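Local structure of predicted metal-dependent hydrolase of the TIM-barrel fold (Lactobacillus casei, 2QPX) at residues 301-310 / 333-344. The protein is of unknown function but binds two zinc ions in a TIM-barrel fold and is probably a metal-dependent hydrolase of the amidohydrolase family. Numbering follows the deposited sequence.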
# COMPACT_ATOMS: atom_id res chain seq x y z
N PHE A 301 9.07 -9.02 -2.58
CA PHE A 301 9.07 -10.36 -2.05
C PHE A 301 8.87 -10.33 -0.54
O PHE A 301 8.05 -11.08 0.03
CB PHE A 301 10.36 -11.10 -2.42
CG PHE A 301 10.38 -12.50 -1.91
CD1 PHE A 301 9.81 -13.52 -2.66
CD2 PHE A 301 10.88 -12.80 -0.67
CE1 PHE A 301 9.75 -14.81 -2.15
CE2 PHE A 301 10.81 -14.07 -0.16
CZ PHE A 301 10.26 -15.07 -0.89
N ASN A 302 9.66 -9.49 0.15
CA ASN A 302 9.57 -9.45 1.58
C ASN A 302 8.16 -9.08 2.04
O ASN A 302 7.63 -9.67 2.98
CB ASN A 302 10.55 -8.42 2.15
CG ASN A 302 12.00 -8.80 1.96
OD1 ASN A 302 12.34 -9.97 1.73
ND2 ASN A 302 12.89 -7.79 2.08
N GLU A 303 7.59 -8.07 1.42
CA GLU A 303 6.24 -7.62 1.78
C GLU A 303 5.20 -8.73 1.53
O GLU A 303 4.32 -8.96 2.36
CB GLU A 303 5.85 -6.36 0.99
CG GLU A 303 6.60 -5.09 1.38
CD GLU A 303 6.44 -3.96 0.37
OE1 GLU A 303 5.42 -3.94 -0.37
OE2 GLU A 303 7.35 -3.08 0.31
N ALA A 304 5.38 -9.42 0.41
CA ALA A 304 4.50 -10.50 -0.03
C ALA A 304 4.40 -11.66 0.96
O ALA A 304 3.36 -12.29 1.06
CB ALA A 304 4.95 -11.02 -1.42
N VAL A 305 5.48 -11.94 1.67
CA VAL A 305 5.53 -13.08 2.60
C VAL A 305 5.40 -12.72 4.08
O VAL A 305 5.64 -13.55 4.95
CB VAL A 305 6.81 -13.93 2.34
CG1 VAL A 305 6.82 -14.50 0.92
CG2 VAL A 305 8.10 -13.18 2.65
N GLU A 306 5.00 -11.49 4.39
CA GLU A 306 4.81 -11.11 5.80
C GLU A 306 3.81 -12.02 6.52
O GLU A 306 4.03 -12.39 7.68
CB GLU A 306 4.38 -9.63 5.87
CG GLU A 306 5.52 -8.71 5.56
CD GLU A 306 5.14 -7.27 5.33
OE1 GLU A 306 3.94 -6.96 5.20
OE2 GLU A 306 6.07 -6.41 5.27
N LEU A 307 2.72 -12.40 5.84
CA LEU A 307 1.72 -13.28 6.41
C LEU A 307 1.56 -14.60 5.68
O LEU A 307 1.00 -15.51 6.22
CB LEU A 307 0.33 -12.62 6.41
CG LEU A 307 0.14 -11.37 7.26
CD1 LEU A 307 -1.30 -10.85 7.12
CD2 LEU A 307 0.51 -11.60 8.71
N ALA A 308 2.00 -14.71 4.44
CA ALA A 308 1.74 -15.93 3.68
C ALA A 308 2.53 -17.11 4.22
O ALA A 308 3.68 -16.96 4.66
CB ALA A 308 2.19 -15.72 2.20
N PRO A 309 2.01 -18.32 4.01
CA PRO A 309 2.88 -19.48 4.16
C PRO A 309 3.90 -19.51 3.01
O PRO A 309 3.55 -19.23 1.87
CB PRO A 309 1.93 -20.66 4.01
CG PRO A 309 0.55 -20.09 4.20
CD PRO A 309 0.66 -18.73 3.62
N TYR A 310 5.12 -19.93 3.31
CA TYR A 310 6.15 -20.00 2.30
C TYR A 310 5.82 -21.06 1.25
O TYR A 310 6.33 -21.00 0.13
CB TYR A 310 7.54 -20.27 2.94
CG TYR A 310 8.09 -19.05 3.65
CD1 TYR A 310 8.66 -18.00 2.95
CD2 TYR A 310 8.09 -18.96 5.05
CE1 TYR A 310 9.16 -16.86 3.61
CE2 TYR A 310 8.58 -17.85 5.70
CZ TYR A 310 9.13 -16.80 5.00
OH TYR A 310 9.64 -15.70 5.64
N PHE A 333 14.49 -12.62 -8.77
CA PHE A 333 13.81 -13.46 -7.80
C PHE A 333 14.81 -14.26 -6.94
O PHE A 333 14.68 -14.32 -5.72
CB PHE A 333 12.83 -14.38 -8.51
CG PHE A 333 11.83 -15.05 -7.59
CD1 PHE A 333 10.68 -14.37 -7.17
CD2 PHE A 333 12.03 -16.33 -7.15
CE1 PHE A 333 9.77 -14.97 -6.35
CE2 PHE A 333 11.10 -16.95 -6.32
CZ PHE A 333 9.97 -16.29 -5.93
N LYS A 334 15.82 -14.86 -7.57
CA LYS A 334 16.82 -15.61 -6.82
C LYS A 334 17.57 -14.68 -5.86
O LYS A 334 17.82 -15.05 -4.70
CB LYS A 334 17.75 -16.37 -7.75
CG LYS A 334 17.12 -17.65 -8.27
CD LYS A 334 18.11 -18.53 -9.04
CE LYS A 334 17.56 -19.94 -9.16
NZ LYS A 334 18.56 -20.97 -9.64
N GLN A 335 17.90 -13.46 -6.29
CA GLN A 335 18.52 -12.47 -5.39
C GLN A 335 17.61 -12.15 -4.20
O GLN A 335 18.07 -12.04 -3.04
CB GLN A 335 18.87 -11.20 -6.15
CG GLN A 335 19.46 -10.12 -5.28
CD GLN A 335 19.83 -8.88 -6.07
OE1 GLN A 335 21.03 -8.53 -6.23
NE2 GLN A 335 18.82 -8.20 -6.56
N ALA A 336 16.31 -12.01 -4.47
CA ALA A 336 15.34 -11.73 -3.39
C ALA A 336 15.33 -12.86 -2.38
O ALA A 336 15.20 -12.61 -1.16
CB ALA A 336 13.94 -11.49 -3.97
N LEU A 337 15.38 -14.10 -2.85
CA LEU A 337 15.35 -15.23 -1.95
C LEU A 337 16.58 -15.24 -1.03
O LEU A 337 16.45 -15.46 0.18
CB LEU A 337 15.30 -16.52 -2.71
CG LEU A 337 14.06 -16.81 -3.56
CD1 LEU A 337 14.30 -18.09 -4.39
CD2 LEU A 337 12.82 -16.93 -2.70
N VAL A 338 17.76 -15.00 -1.61
CA VAL A 338 18.97 -14.95 -0.75
C VAL A 338 18.89 -13.86 0.30
O VAL A 338 19.20 -14.10 1.46
CB VAL A 338 20.24 -14.74 -1.61
CG1 VAL A 338 21.52 -14.55 -0.75
CG2 VAL A 338 20.43 -15.90 -2.58
N ALA A 339 18.45 -12.66 -0.10
CA ALA A 339 18.39 -11.52 0.79
C ALA A 339 17.37 -11.77 1.89
O ALA A 339 17.58 -11.40 3.02
CB ALA A 339 18.04 -10.24 0.02
N HIS A 340 16.28 -12.45 1.56
CA HIS A 340 15.23 -12.71 2.53
C HIS A 340 15.64 -13.78 3.53
O HIS A 340 15.49 -13.63 4.76
CB HIS A 340 13.95 -13.16 1.83
CG HIS A 340 12.80 -13.38 2.78
ND1 HIS A 340 12.05 -12.34 3.29
CD2 HIS A 340 12.32 -14.52 3.35
CE1 HIS A 340 11.13 -12.84 4.09
NE2 HIS A 340 11.26 -14.16 4.14
N PHE A 341 16.09 -14.90 3.01
CA PHE A 341 16.34 -16.04 3.86
C PHE A 341 17.66 -16.01 4.61
O PHE A 341 17.75 -16.63 5.68
CB PHE A 341 16.22 -17.34 3.08
CG PHE A 341 14.81 -17.69 2.72
CD1 PHE A 341 13.91 -18.09 3.69
CD2 PHE A 341 14.35 -17.54 1.42
CE1 PHE A 341 12.58 -18.37 3.35
CE2 PHE A 341 13.06 -17.82 1.08
CZ PHE A 341 12.17 -18.24 2.04
N ASN A 342 18.65 -15.28 4.13
CA ASN A 342 19.95 -15.29 4.84
C ASN A 342 19.78 -14.88 6.29
O ASN A 342 20.32 -15.52 7.15
CB ASN A 342 20.97 -14.37 4.18
CG ASN A 342 21.77 -15.05 3.08
OD1 ASN A 342 21.60 -16.23 2.81
ND2 ASN A 342 22.67 -14.29 2.44
N GLN A 343 19.01 -13.82 6.56
CA GLN A 343 18.92 -13.32 7.94
C GLN A 343 17.57 -13.63 8.61
O GLN A 343 17.27 -13.09 9.67
CB GLN A 343 19.16 -11.81 7.96
N LEU A 344 16.77 -14.46 7.98
CA LEU A 344 15.44 -14.76 8.53
C LEU A 344 15.62 -15.45 9.88
O LEU A 344 16.36 -16.44 9.94
CB LEU A 344 14.68 -15.67 7.61
CG LEU A 344 13.17 -15.74 7.81
CD1 LEU A 344 12.48 -14.40 7.48
CD2 LEU A 344 12.66 -16.89 6.99
O HOH W 1 14.39 -10.07 -0.30
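His340 is gripped at both ring nitrogens by 301-310. His340 ND1 donates to Asn302 OD1 (2.9 Å, N-H...O angle 148°), reaching the oxygen from above the amide's carbonyl plane, while His340 NE2 and Tyr310 OH share a hydrogen bond of 2.7 Å. With CG anti to the backbone N (chi1 -177°), the imidazole extends from helix 323-342 between these two partners. Phe301 turns its edge to one imidazole face, CE2 lying 3.6 Å from His340 CG, with the planes 77° apart, and Val305 CG2 packs obliquely against His340 CE1. Replacing His340 by alanine is likely to leave Asn302 OD1 and the Tyr310 hydroxyl without the imidazole that links them and to open a gap beside Phe301. The Phe301 ring is a knob in the hole formed by Phe333, Ala336, Leu337 and His340: its CZ meets Leu337 CD2 at 3.6 Å, and its edge points, offset, toward the face of Phe333. Phe341 brings CE1 over one face of Tyr310, and Leu344 CD2 lies 3.5 Å from Tyr310 OH. A water lies within hydrogen-bonding distance of both Asn302 OD1 and Ala336 O. The aromatic cluster of Phe301, Tyr310, Phe333, His340 and Phe341 joins helix 297-304 and the residues that follow it to helix 323-342. Ile313 of strand 313-314 backs Phe301 and Val305, whereas helix 349-367 packs on Phe333, Leu337 and Phe341 and stacks Trp355 on Tyr310.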